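Aspartate-semialdehyde dehydrogenase (Candida albicans, PDB 3HSK) catalyses the NADPH-dependent reductive dephosphorylation of 4-phospho-L-aspartate to L-aspartate semialdehyde, the second step towards methionine, threonine and isoleucine. Local coordinates at residues P134-I139 / F165-S170; I169-T174 / E232-K237; A193-T198 / C275-F280; G226-L231 / V259-N264. All coordinates share one frame; numbering follows the deposited sequence. Where two conformers were deposited one is given.

In the fold
Following the chain from its N terminus, contact 1 closes first: 134-139 and 165-170 are joined round helix 146-157 at the edge of the parallel sheet of the NAD-binding domain. Contact 2 begins where contact 1 ends, sharing Ile-169 and Ser-170, and brings the start of helix 172-188 against helix 227-238. The chain then runs on into strand 191-199, whose pairing with 275-280 in contact 3 closes a long loop in the mixed sheet. Contact 4 is nested inside that loop, and contact 2 crosses both. Helix 227-238 packs on strand 135-136 of the parallel sheet and on strand 258-262 of the mixed sheet, and so ties the two together.

Contact 1: P134-I139 / F165-S170; sequences PLVVPI and FIICIS
Pro-134 and Val-136 pair with Cys-168 as in a parallel sheet: Cys-168 N donates to Pro-134 O at 3.0 Å, and Val-136 N to Cys-168 O at 3.0 Å, which puts Leu-135 beside Cys-168. Further on the chains part, their CA atoms 4.9 Å apart at Leu-135 and Cys-168 but 6.0 Å at Val-137 and Ser-170. There a water takes over, donating to both Val-136 O and Ser-170 O. Proline suits the first position, because this pairing asks for its carbonyl and not for an amide proton. The proline ring meets Ile-167 at about a right angle, Pro-134 CG lying 4.0 Å from Ile-167 CG1, while the other branch of the isoleucine, CG2, rests 3.9 Å from Val-136 CG2. The bonded strands belong to a beta-alpha-beta unit in which helix 146-157 joins edge strand 135-136 to strand 165-169, the latter also paired with strand 119-122 in the parallel sheet of the NAD-binding domain. Helix 364-376 packs on the face carrying Ile-167 and Ile-169; helix 227-238 meets Leu-135 on the other. With CG anti to the backbone N (chi1 177°) and chi2 near 61°, Leu-135 brings CD1 to within 3.3 Å of Ser-170 OG. A methyl can only pack against the hydroxyl, whose hydrogen bond goes to Glu-234. The branched Val-137 adds a methyl contact, its CG2 standing 3.7 Å from Ser-170 CB.

Contact 2: I169-T174 / E232-K237; sequences ISNCST and EWETKK
The start of helix 172-188, which carries the predicted acyl-thioester cysteine Cys-172, faces helix 227-238 where Ser-170 and Thr-174 converge on Glu-234. Ser-170 OG donates to Glu-234 OE1 at 2.8 Å, arriving from above the carboxylate plane, 45° out of it. Thr-174 OG1 stands 3.1 Å from the same Glu-234 OE1, a possible hydrogen bond, since the threonine proton could also go elsewhere. Glutamate has the length for this place: CG points away from its own carbonyl carbon (chi1 -70°) and the chain runs extended beyond, so the carboxylate spans the gap between the helices. Asn-171 holds the N-cap position of helix 172-188, and the helix start may add a mild favourable field, the firm partners of the carboxylate being Ser-170 and, in a salt bridge with OE2, Arg-128. Thr-174 crosses Glu-234 at about a right angle and uses both branches: OG1 faces the carboxylate, and the methyl CG2 packs 3.7 Å from Glu-234 CB and 3.8 Å from Thr-235 CG2. Thr-235 matches it with a methyl, its hydroxyl being turned back to Leu-231 O of its own helix.

Contact 3: A193-T198 / C275-F280; sequences ALTTTT and CISLRF
Ala-193 CB lies over one face of the Arg-279 guanidinium, 3.4 Å above its plane and offset toward the rim, while NE of the arginine forms a salt bridge with Asp-192. Alanine is small enough to let the flat group fold over it. One face of the Phe-280 ring meets Leu-278 CD1, and Phe-188 of helix 172-188 meets the ring edge-to-face. Ala-193 lies on strand 191-199 and Arg-279, Leu-278 and Phe-280 on strand 273-280, antiparallel neighbours in the mixed sheet of the dimerisation domain. Ala-193/Arg-279, Thr-195/Ser-277 and Thr-197/Cys-275 are hydrogen-bonded pairs. Leu-194/Leu-278 and Thr-196/Ile-276 are non-hydrogen-bonded pairs, and their face turns to helix 172-188, which packs on both leucines and Ile-276. Beta-branched Thr-196 meets Ile-276 obliquely, OG1 3.4 Å from Ile-276 CG2; that hydroxyl bonds to Glu-274. The opposite face, with Ala-193, Thr-195 and Thr-197, faces the second subunit, whose Leu-348 packs on Ala-193 and Thr-195. Thr-195 holds OG1 between its backbone N and carbonyl carbon (chi1 83°), where it reaches a water. That water lies 2.7 Å from Thr-195 OG1 and donates to Cys-275 O, also at 2.7 Å.

Contact 4: G226-L231 / V259-N264; sequences GEEDKL and VSAQCN
Glu-228 reaches over the backbone between Ala-261 and Cys-263, its carboxylate turned to take the backbone proton of Cys-263. The bond from Cys-263 N to Glu-228 OE2 is 2.8 Å long and nearly straight, 174° at the hydrogen, and reaches the oxygen on its anti side, 20° out of the carboxylate plane. The extended chain beyond CG brings the acid there, and CG itself passes 3.4 Å from Ala-261 O. The buried carboxylate has further partners: Arg-342 of the second subunit forms a salt bridge with OE2 and Arg-344 of the same subunit one with OE1, which probably balances its charge. Cys-263 points its sulfur at the helix, where three side chains receive it. SG lies 3.5 Å from Glu-228 CG, 3.6 Å from Glu-227 CG and 3.7 Å from Leu-231 CD2, a setting that suits a compact, weakly polar thiol. Leu-231 CD2 touches both that sulfur and Ala-261 CB, the latter at 3.8 Å. Alanine fits here because the backbones come close, the CA atoms of Glu-228 and Ala-261 being 5.1 Å apart. Glu-227 behaves differently from its neighbour: it lays only CB and CG on the cysteine, then bends at chi2 (77°) so that OE2 bonds to Gln-200 and Ser-173, the side chain of the predicted proton acceptor His-272 lying about 6 Å from that of Glu-227. The whole is a helix packed roughly antiparallel on the face of an outer strand, 258-262, in the alpha/beta dimerisation domain, where the subunits meet.

Contact 1: P134-I139 / F165-S170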
loop_
_atom_site.group_PDB
_atom_site.type_symbol
_atom_site.label_atom_id
_atom_site.label_comp_id
_atom_site.label_asym_id
_atom_site.label_seq_id
_atom_site.Cartn_x
_atom_site.Cartn_y
_atom_site.Cartn_z
ATOM N N PRO A 134 18.917 -5.273 -23.460
ATOM C CA PRO A 134 19.101 -5.051 -22.034
ATOM C C PRO A 134 17.992 -4.176 -21.464
ATOM O O PRO A 134 17.618 -3.163 -22.063
ATOM C CB PRO A 134 20.458 -4.334 -21.958
ATOM C CG PRO A 134 21.135 -4.668 -23.226
ATOM C CD PRO A 134 20.037 -4.721 -24.239
ATOM N N LEU A 135 17.445 -4.604 -20.334
ATOM C CA LEU A 135 16.477 -3.813 -19.596
ATOM C C LEU A 135 17.176 -3.370 -18.329
ATOM O O LEU A 135 17.383 -4.164 -17.413
ATOM C CB LEU A 135 15.220 -4.631 -19.299
ATOM C CG LEU A 135 14.120 -3.982 -18.458
ATOM C CD1 LEU A 135 13.555 -2.724 -19.118
ATOM C CD2 LEU A 135 13.030 -5.005 -18.196
ATOM N N VAL A 136 17.544 -2.096 -18.296
ATOM C CA VAL A 136 18.539 -1.604 -17.358
ATOM C C VAL A 136 17.996 -0.554 -16.389
ATOM O O VAL A 136 17.480 0.485 -16.806
ATOM C CB VAL A 136 19.791 -1.043 -18.117
ATOM C CG1 VAL A 136 20.782 -0.400 -17.159
ATOM C CG2 VAL A 136 20.479 -2.150 -18.919
ATOM N N VAL A 137 18.091 -0.866 -15.101
ATOM C CA VAL A 137 18.066 0.127 -14.038
ATOM C C VAL A 137 19.549 0.336 -13.739
ATOM O O VAL A 137 20.176 -0.529 -13.118
ATOM C CB VAL A 137 17.323 -0.400 -12.789
ATOM C CG1 VAL A 137 17.436 0.576 -11.614
ATOM C CG2 VAL A 137 15.869 -0.697 -13.109
ATOM N N PRO A 138 20.128 1.454 -14.218
ATOM C CA PRO A 138 21.590 1.645 -14.240
ATOM C C PRO A 138 22.316 1.595 -12.894
ATOM O O PRO A 138 23.532 1.407 -12.877
ATOM C CB PRO A 138 21.765 3.015 -14.908
ATOM C CG PRO A 138 20.450 3.690 -14.761
ATOM C CD PRO A 138 19.423 2.606 -14.812
ATOM N N ILE A 139 21.588 1.754 -11.789
ATOM C CA ILE A 139 22.181 1.652 -10.454
ATOM C C ILE A 139 22.083 0.221 -9.914
ATOM O O ILE A 139 22.516 -0.065 -8.792
ATOM C CB ILE A 139 21.547 2.667 -9.439
ATOM C CG1 ILE A 139 20.085 2.319 -9.130
ATOM C CG2 ILE A 139 21.669 4.099 -9.956
ATOM C CD1 ILE A 139 19.567 2.897 -7.812
ATOM N N PHE A 165 22.221 -0.342 -31.716
ATOM C CA PHE A 165 21.543 -1.155 -30.715
ATOM C C PHE A 165 20.522 -0.342 -29.936
ATOM O O PHE A 165 20.447 0.877 -30.083
ATOM C CB PHE A 165 22.579 -1.705 -29.734
ATOM C CG PHE A 165 23.416 -0.633 -29.084
ATOM C CD1 PHE A 165 22.941 0.063 -27.975
ATOM C CD2 PHE A 165 24.670 -0.310 -29.594
ATOM C CE1 PHE A 165 23.699 1.054 -27.377
ATOM C CE2 PHE A 165 25.445 0.681 -29.000
ATOM C CZ PHE A 165 24.956 1.362 -27.883
ATOM N N ILE A 166 19.763 -1.026 -29.083
ATOM C CA ILE A 166 18.851 -0.367 -28.158
ATOM C C ILE A 166 18.993 -0.921 -26.730
ATOM O O ILE A 166 19.071 -2.135 -26.522
ATOM C CB ILE A 166 17.374 -0.408 -28.668
ATOM C CG1 ILE A 166 16.431 0.335 -27.710
ATOM C CG2 ILE A 166 16.919 -1.842 -28.931
ATOM C CD1 ILE A 166 15.063 0.659 -28.293
ATOM N N ILE A 167 19.064 -0.007 -25.767
ATOM C CA ILE A 167 18.979 -0.338 -24.348
ATOM C C ILE A 167 17.726 0.320 -23.769
ATOM O O ILE A 167 17.506 1.511 -23.956
ATOM C CB ILE A 167 20.255 0.111 -23.579
ATOM C CG1 ILE A 167 21.441 -0.784 -23.966
ATOM C CG2 ILE A 167 20.023 0.101 -22.068
ATOM C CD1 ILE A 167 22.786 -0.186 -23.662
ATOM N N CYS A 168 16.911 -0.469 -23.075
ATOM C CA CYS A 168 15.639 0.011 -22.542
ATOM C C CYS A 168 15.703 0.435 -21.070
ATOM O O CYS A 168 16.377 -0.195 -20.253
ATOM C CB CYS A 168 14.548 -1.035 -22.761
ATOM S SG CYS A 168 13.958 -1.124 -24.474
ATOM N N ILE A 169 14.993 1.513 -20.756
ATOM C CA ILE A 169 14.922 2.066 -19.406
ATOM C C ILE A 169 13.665 1.548 -18.712
ATOM O O ILE A 169 12.564 1.686 -19.241
ATOM C CB ILE A 169 14.853 3.624 -19.420
ATOM C CG1 ILE A 169 15.908 4.231 -20.357
ATOM C CG2 ILE A 169 14.975 4.178 -18.002
ATOM C CD1 ILE A 169 15.664 5.696 -20.715
ATOM N N SER A 170 13.831 0.955 -17.530
ATOM C CA SER A 170 12.688 0.524 -16.716
ATOM C C SER A 170 11.989 1.715 -16.084
ATOM O O SER A 170 12.587 2.785 -15.929
ATOM C CB SER A 170 13.128 -0.438 -15.613
ATOM O OG SER A 170 12.926 -1.781 -16.000
HETATM O O HOH W 1 15.368 2.050 -15.324
#

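Contact 2: I169-T174 / E232-K237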
loop_
_atom_site.group_PDB
_atom_site.type_symbol
_atom_site.label_atom_id
_atom_site.label_comp_id
_atom_site.label_asym_id
_atom_site.label_seq_id
_atom_site.Cartn_x
_atom_site.Cartn_y
_atom_site.Cartn_z
ATOM N N ILE A 169 14.993 1.513 -20.756
ATOM C CA ILE A 169 14.922 2.066 -19.406
ATOM C C ILE A 169 13.665 1.548 -18.712
ATOM O O ILE A 169 12.564 1.686 -19.241
ATOM C CB ILE A 169 14.853 3.624 -19.420
ATOM C CG1 ILE A 169 15.908 4.231 -20.357
ATOM C CG2 ILE A 169 14.975 4.178 -18.002
ATOM C CD1 ILE A 169 15.664 5.696 -20.715
ATOM N N SER A 170 13.831 0.955 -17.530
ATOM C CA SER A 170 12.688 0.524 -16.716
ATOM C C SER A 170 11.989 1.715 -16.084
ATOM O O SER A 170 12.587 2.785 -15.929
ATOM C CB SER A 170 13.128 -0.438 -15.613
ATOM O OG SER A 170 12.926 -1.781 -16.000
ATOM N N ASN A 171 10.726 1.522 -15.717
ATOM C CA ASN A 171 9.951 2.552 -15.014
ATOM C C ASN A 171 10.428 2.843 -13.585
ATOM O O ASN A 171 11.062 2.012 -12.944
ATOM C CB ASN A 171 8.465 2.176 -14.997
ATOM C CG ASN A 171 8.239 0.694 -14.738
ATOM O OD1 ASN A 171 8.765 -0.162 -15.463
ATOM N ND2 ASN A 171 7.449 0.380 -13.711
ATOM N N CYS A 172 10.096 4.041 -13.106
ATOM C CA CYS A 172 10.346 4.485 -11.736
ATOM C C CYS A 172 9.917 3.458 -10.664
ATOM O O CYS A 172 10.603 3.297 -9.653
ATOM C CB CYS A 172 9.623 5.820 -11.511
ATOM S SG CYS A 172 10.611 7.138 -10.733
ATOM N N SER A 173 8.793 2.772 -10.894
ATOM C CA SER A 173 8.269 1.749 -9.976
ATOM C C SER A 173 9.107 0.478 -9.923
ATOM O O SER A 173 9.367 -0.056 -8.840
ATOM C CB SER A 173 6.837 1.367 -10.352
ATOM O OG SER A 173 5.935 2.356 -9.920
ATOM N N THR A 174 9.483 -0.032 -11.093
ATOM C CA THR A 174 10.362 -1.193 -11.175
ATOM C C THR A 174 11.708 -0.845 -10.555
ATOM O O THR A 174 12.216 -1.583 -9.714
ATOM C CB THR A 174 10.553 -1.683 -12.636
ATOM O OG1 THR A 174 9.275 -1.915 -13.242
ATOM C CG2 THR A 174 11.351 -2.975 -12.661
ATOM N N GLU A 232 6.105 -7.212 -12.028
ATOM C CA GLU A 232 6.380 -8.626 -11.806
ATOM C C GLU A 232 7.341 -9.239 -12.834
ATOM O O GLU A 232 8.234 -10.002 -12.469
ATOM C CB GLU A 232 5.073 -9.418 -11.752
ATOM C CG GLU A 232 4.255 -9.120 -10.504
ATOM C CD GLU A 232 2.887 -9.759 -10.523
ATOM O OE1 GLU A 232 2.633 -10.628 -11.385
ATOM O OE2 GLU A 232 2.058 -9.386 -9.670
ATOM N N TRP A 233 7.158 -8.890 -14.106
ATOM C CA TRP A 233 7.972 -9.437 -15.190
ATOM C C TRP A 233 9.348 -8.782 -15.305
ATOM O O TRP A 233 10.355 -9.473 -15.474
ATOM C CB TRP A 233 7.231 -9.339 -16.531
ATOM C CG TRP A 233 7.878 -10.148 -17.603
ATOM C CD1 TRP A 233 7.533 -11.413 -17.997
ATOM C CD2 TRP A 233 8.997 -9.764 -18.415
ATOM N NE1 TRP A 233 8.363 -11.836 -19.012
ATOM C CE2 TRP A 233 9.271 -10.846 -19.286
ATOM C CE3 TRP A 233 9.787 -8.607 -18.500
ATOM C CZ2 TRP A 233 10.310 -10.806 -20.227
ATOM C CZ3 TRP A 233 10.824 -8.569 -19.436
ATOM C CH2 TRP A 233 11.075 -9.666 -20.284
ATOM N N GLU A 234 9.386 -7.454 -15.242
ATOM C CA GLU A 234 10.634 -6.708 -15.434
ATOM C C GLU A 234 11.680 -7.001 -14.362
ATOM O O GLU A 234 12.872 -7.082 -14.657
ATOM C CB GLU A 234 10.365 -5.206 -15.497
ATOM C CG GLU A 234 9.648 -4.752 -16.762
ATOM C CD GLU A 234 9.606 -3.239 -16.908
ATOM O OE1 GLU A 234 10.271 -2.530 -16.124
ATOM O OE2 GLU A 234 8.911 -2.758 -17.818
ATOM N N THR A 235 11.234 -7.152 -13.118
ATOM C CA THR A 235 12.156 -7.419 -12.016
ATOM C C THR A 235 12.900 -8.750 -12.232
ATOM O O THR A 235 14.078 -8.871 -11.904
ATOM C CB THR A 235 11.444 -7.373 -10.639
ATOM O OG1 THR A 235 10.305 -8.227 -10.662
ATOM C CG2 THR A 235 10.967 -5.979 -10.332
ATOM N N LYS A 236 12.209 -9.724 -12.821
ATOM C CA LYS A 236 12.798 -11.028 -13.149
ATOM C C LYS A 236 13.904 -10.947 -14.203
ATOM O O LYS A 236 14.906 -11.668 -14.113
ATOM C CB LYS A 236 11.716 -12.026 -13.568
ATOM C CG LYS A 236 11.097 -12.782 -12.396
ATOM C CD LYS A 236 9.989 -13.720 -12.838
ATOM C CE LYS A 236 8.635 -13.222 -12.354
ATOM N NZ LYS A 236 7.473 -13.786 -13.099
ATOM N N LYS A 237 13.724 -10.067 -15.189
ATOM C CA LYS A 237 14.740 -9.830 -16.209
ATOM C C LYS A 237 15.924 -9.038 -15.652
ATOM O O LYS A 237 17.079 -9.372 -15.922
ATOM C CB LYS A 237 14.137 -9.117 -17.421
ATOM C CG LYS A 237 15.153 -8.735 -18.492
ATOM C CD LYS A 237 14.485 -8.337 -19.808
ATOM C CE LYS A 237 15.528 -8.210 -20.918
ATOM N NZ LYS A 237 14.927 -7.821 -22.226
#

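Contact 3: A193-T198 / C275-F280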
loop_
_atom_site.group_PDB
_atom_site.type_symbol
_atom_site.label_atom_id
_atom_site.label_comp_id
_atom_site.label_asym_id
_atom_site.label_seq_id
_atom_site.Cartn_x
_atom_site.Cartn_y
_atom_site.Cartn_z
ATOM N N ALA A 193 11.253 -15.014 -3.201
ATOM C CA ALA A 193 9.898 -14.507 -2.958
ATOM C C ALA A 193 9.903 -13.003 -2.717
ATOM O O ALA A 193 10.708 -12.496 -1.930
ATOM C CB ALA A 193 9.255 -15.238 -1.794
ATOM N N LEU A 194 8.997 -12.298 -3.399
ATOM C CA LEU A 194 8.967 -10.838 -3.380
ATOM C C LEU A 194 7.555 -10.269 -3.553
ATOM O O LEU A 194 6.869 -10.577 -4.533
ATOM C CB LEU A 194 9.903 -10.297 -4.475
ATOM C CG LEU A 194 10.034 -8.794 -4.737
ATOM C CD1 LEU A 194 10.649 -8.056 -3.550
ATOM C CD2 LEU A 194 10.852 -8.563 -6.003
ATOM N N THR A 195 7.124 -9.447 -2.593
ATOM C CA THR A 195 5.868 -8.694 -2.731
ATOM C C THR A 195 6.140 -7.201 -2.710
ATOM O O THR A 195 7.159 -6.752 -2.170
ATOM C CB THR A 195 4.832 -8.970 -1.607
ATOM O OG1 THR A 195 5.132 -8.153 -0.464
ATOM C CG2 THR A 195 4.775 -10.443 -1.221
ATOM N N THR A 196 5.217 -6.446 -3.303
ATOM C CA THR A 196 5.222 -4.992 -3.253
ATOM C C THR A 196 3.808 -4.437 -3.433
ATOM O O THR A 196 3.083 -4.818 -4.362
ATOM C CB THR A 196 6.184 -4.362 -4.288
ATOM O OG1 THR A 196 6.250 -2.946 -4.077
ATOM C CG2 THR A 196 5.744 -4.640 -5.726
ATOM N N THR A 197 3.411 -3.564 -2.511
ATOM C CA THR A 197 2.228 -2.747 -2.705
ATOM C C THR A 197 2.697 -1.312 -2.889
ATOM O O THR A 197 3.362 -0.748 -2.012
ATOM C CB THR A 197 1.240 -2.846 -1.537
ATOM O OG1 THR A 197 0.810 -4.205 -1.391
ATOM C CG2 THR A 197 0.020 -1.977 -1.793
ATOM N N THR A 198 2.360 -0.730 -4.037
ATOM C CA THR A 198 2.811 0.618 -4.332
ATOM C C THR A 198 1.783 1.687 -3.944
ATOM O O THR A 198 0.573 1.456 -3.940
ATOM C CB THR A 198 3.241 0.790 -5.798
ATOM O OG1 THR A 198 2.083 0.927 -6.631
ATOM C CG2 THR A 198 4.094 -0.405 -6.272
ATOM N N CYS A 275 5.682 -0.572 -0.334
ATOM C CA CYS A 275 5.730 -1.406 0.849
ATOM C C CYS A 275 6.090 -2.810 0.398
ATOM O O CYS A 275 5.258 -3.520 -0.191
ATOM C CB CYS A 275 4.382 -1.379 1.572
ATOM S SG CYS A 275 4.004 0.247 2.282
ATOM N N ILE A 276 7.339 -3.201 0.644
ATOM C CA ILE A 276 7.848 -4.453 0.083
ATOM C C ILE A 276 8.129 -5.529 1.125
ATOM O O ILE A 276 8.353 -5.233 2.305
ATOM C CB ILE A 276 9.081 -4.233 -0.858
ATOM C CG1 ILE A 276 10.375 -4.021 -0.060
ATOM C CG2 ILE A 276 8.815 -3.077 -1.843
ATOM C CD1 ILE A 276 11.657 -4.217 -0.880
ATOM N N SER A 277 8.098 -6.778 0.663
ATOM C CA SER A 277 8.381 -7.953 1.474
ATOM C C SER A 277 9.330 -8.826 0.658
ATOM O O SER A 277 9.187 -8.909 -0.571
ATOM C CB SER A 277 7.086 -8.717 1.726
ATOM O OG SER A 277 7.102 -9.352 2.980
ATOM N N LEU A 278 10.291 -9.469 1.328
ATOM C CA LEU A 278 11.245 -10.354 0.642
ATOM C C LEU A 278 11.711 -11.567 1.471
ATOM O O LEU A 278 11.761 -11.517 2.709
ATOM C CB LEU A 278 12.453 -9.556 0.132
ATOM C CG LEU A 278 13.436 -8.974 1.153
ATOM C CD1 LEU A 278 14.536 -9.978 1.511
ATOM C CD2 LEU A 278 14.041 -7.703 0.607
ATOM N N ARG A 279 12.047 -12.646 0.765
ATOM C CA ARG A 279 12.623 -13.856 1.354
ATOM C C ARG A 279 13.846 -14.297 0.555
ATOM O O ARG A 279 13.817 -14.292 -0.679
ATOM C CB ARG A 279 11.599 -14.989 1.359
ATOM C CG ARG A 279 12.102 -16.271 2.007
ATOM C CD ARG A 279 11.045 -17.341 1.999
ATOM N NE ARG A 279 10.755 -17.812 0.647
ATOM C CZ ARG A 279 9.643 -18.463 0.308
ATOM N NH1 ARG A 279 8.706 -18.710 1.222
ATOM N NH2 ARG A 279 9.461 -18.859 -0.946
ATOM N N PHE A 280 14.909 -14.681 1.261
ATOM C CA PHE A 280 16.099 -15.254 0.624
ATOM C C PHE A 280 15.960 -16.757 0.389
ATOM O O PHE A 280 15.352 -17.470 1.192
ATOM C CB PHE A 280 17.360 -14.956 1.442
ATOM C CG PHE A 280 17.728 -13.495 1.483
ATOM C CD1 PHE A 280 17.490 -12.738 2.626
ATOM C CD2 PHE A 280 18.307 -12.873 0.374
ATOM C CE1 PHE A 280 17.831 -11.389 2.672
ATOM C CE2 PHE A 280 18.650 -11.526 0.408
ATOM C CZ PHE A 280 18.410 -10.782 1.561
HETATM O O HOH W 2 3.991 -5.843 0.179
#

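Contact 4: G226-L231 / V259-N264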
loop_
_atom_site.group_PDB
_atom_site.type_symbol
_atom_site.label_atom_id
_atom_site.label_comp_id
_atom_site.label_asym_id
_atom_site.label_seq_id
_atom_site.Cartn_x
_atom_site.Cartn_y
_atom_site.Cartn_z
ATOM N N GLY A 226 -1.567 -2.054 -16.564
ATOM C CA GLY A 226 -0.326 -2.736 -16.954
ATOM C C GLY A 226 0.820 -2.709 -15.946
ATOM O O GLY A 226 1.829 -3.391 -16.140
ATOM N N GLU A 227 0.665 -1.938 -14.870
ATOM C CA GLU A 227 1.756 -1.669 -13.918
ATOM C C GLU A 227 2.238 -2.908 -13.157
ATOM O O GLU A 227 3.444 -3.081 -12.953
ATOM C CB GLU A 227 1.357 -0.564 -12.925
ATOM C CG GLU A 227 2.525 0.106 -12.184
ATOM C CD GLU A 227 3.275 1.119 -13.036
ATOM O OE1 GLU A 227 3.035 1.177 -14.263
ATOM O OE2 GLU A 227 4.112 1.863 -12.479
ATOM N N GLU A 228 1.296 -3.757 -12.743
ATOM C CA GLU A 228 1.610 -4.949 -11.946
ATOM C C GLU A 228 2.352 -6.024 -12.758
ATOM O O GLU A 228 3.351 -6.573 -12.293
ATOM C CB GLU A 228 0.349 -5.502 -11.269
ATOM C CG GLU A 228 -0.176 -4.585 -10.153
ATOM C CD GLU A 228 -1.628 -4.810 -9.778
ATOM O OE1 GLU A 228 -2.243 -5.802 -10.213
ATOM O OE2 GLU A 228 -2.165 -3.980 -9.024
ATOM N N ASP A 229 1.877 -6.294 -13.975
ATOM C CA ASP A 229 2.563 -7.211 -14.892
ATOM C C ASP A 229 3.974 -6.716 -15.221
ATOM O O ASP A 229 4.929 -7.490 -15.201
ATOM C CB ASP A 229 1.741 -7.414 -16.167
ATOM C CG ASP A 229 0.459 -8.194 -15.915
ATOM O OD1 ASP A 229 0.366 -8.909 -14.890
ATOM O OD2 ASP A 229 -0.470 -8.094 -16.745
ATOM N N LYS A 230 4.082 -5.421 -15.505
ATOM C CA LYS A 230 5.352 -4.723 -15.682
ATOM C C LYS A 230 6.280 -5.010 -14.505
ATOM O O LYS A 230 7.373 -5.549 -14.675
ATOM C CB LYS A 230 5.073 -3.223 -15.756
ATOM C CG LYS A 230 6.012 -2.407 -16.610
ATOM C CD LYS A 230 5.348 -1.105 -17.082
ATOM C CE LYS A 230 4.301 -1.363 -18.189
ATOM N NZ LYS A 230 3.837 -0.120 -18.884
ATOM N N LEU A 231 5.812 -4.673 -13.309
ATOM C CA LEU A 231 6.575 -4.825 -12.076
ATOM C C LEU A 231 7.024 -6.271 -11.844
ATOM O O LEU A 231 8.182 -6.523 -11.518
ATOM C CB LEU A 231 5.732 -4.330 -10.895
ATOM C CG LEU A 231 6.367 -3.481 -9.793
ATOM C CD1 LEU A 231 7.245 -2.422 -10.383
ATOM C CD2 LEU A 231 5.286 -2.830 -8.959
ATOM N N VAL A 259 7.011 -13.121 -7.612
ATOM C CA VAL A 259 6.892 -11.679 -7.466
ATOM C C VAL A 259 5.414 -11.286 -7.540
ATOM O O VAL A 259 4.714 -11.616 -8.506
ATOM C CB VAL A 259 7.722 -10.916 -8.526
ATOM C CG1 VAL A 259 9.225 -11.046 -8.257
ATOM C CG2 VAL A 259 7.420 -11.450 -9.912
ATOM N N SER A 260 4.940 -10.601 -6.505
ATOM C CA SER A 260 3.537 -10.222 -6.433
ATOM C C SER A 260 3.402 -8.718 -6.242
ATOM O O SER A 260 3.861 -8.171 -5.238
ATOM C CB SER A 260 2.836 -10.971 -5.303
ATOM O OG SER A 260 1.438 -10.761 -5.357
ATOM N N ALA A 261 2.795 -8.058 -7.227
ATOM C CA ALA A 261 2.628 -6.606 -7.199
ATOM C C ALA A 261 1.171 -6.188 -7.048
ATOM O O ALA A 261 0.272 -6.792 -7.634
ATOM C CB ALA A 261 3.227 -5.978 -8.440
ATOM N N GLN A 262 0.953 -5.149 -6.250
ATOM C CA GLN A 262 -0.347 -4.499 -6.135
ATOM C C GLN A 262 -0.120 -2.987 -6.213
ATOM O O GLN A 262 0.503 -2.387 -5.326
ATOM C CB GLN A 262 -1.072 -4.919 -4.845
ATOM C CG GLN A 262 -1.473 -6.398 -4.819
ATOM C CD GLN A 262 -2.465 -6.763 -3.727
ATOM O OE1 GLN A 262 -2.211 -7.671 -2.932
ATOM N NE2 GLN A 262 -3.609 -6.083 -3.693
ATOM N N CYS A 263 -0.592 -2.378 -7.295
ATOM C CA CYS A 263 -0.286 -0.981 -7.551
ATOM C C CYS A 263 -1.472 -0.059 -7.324
ATOM O O CYS A 263 -2.604 -0.388 -7.687
ATOM C CB CYS A 263 0.291 -0.806 -8.954
ATOM S SG CYS A 263 1.764 -1.817 -9.212
ATOM N N ASN A 264 -1.189 1.097 -6.724
ATOM C CA ASN A 264 -2.210 2.076 -6.368
ATOM C C ASN A 264 -1.736 3.490 -6.666
ATOM O O ASN A 264 -0.572 3.820 -6.450
ATOM C CB ASN A 264 -2.570 1.979 -4.884
ATOM C CG ASN A 264 -2.907 0.565 -4.448
ATOM O OD1 ASN A 264 -4.051 0.133 -4.538
ATOM N ND2 ASN A 264 -1.907 -0.157 -3.948
HETATM O O HOH W 3 -2.565 -1.541 -10.622
#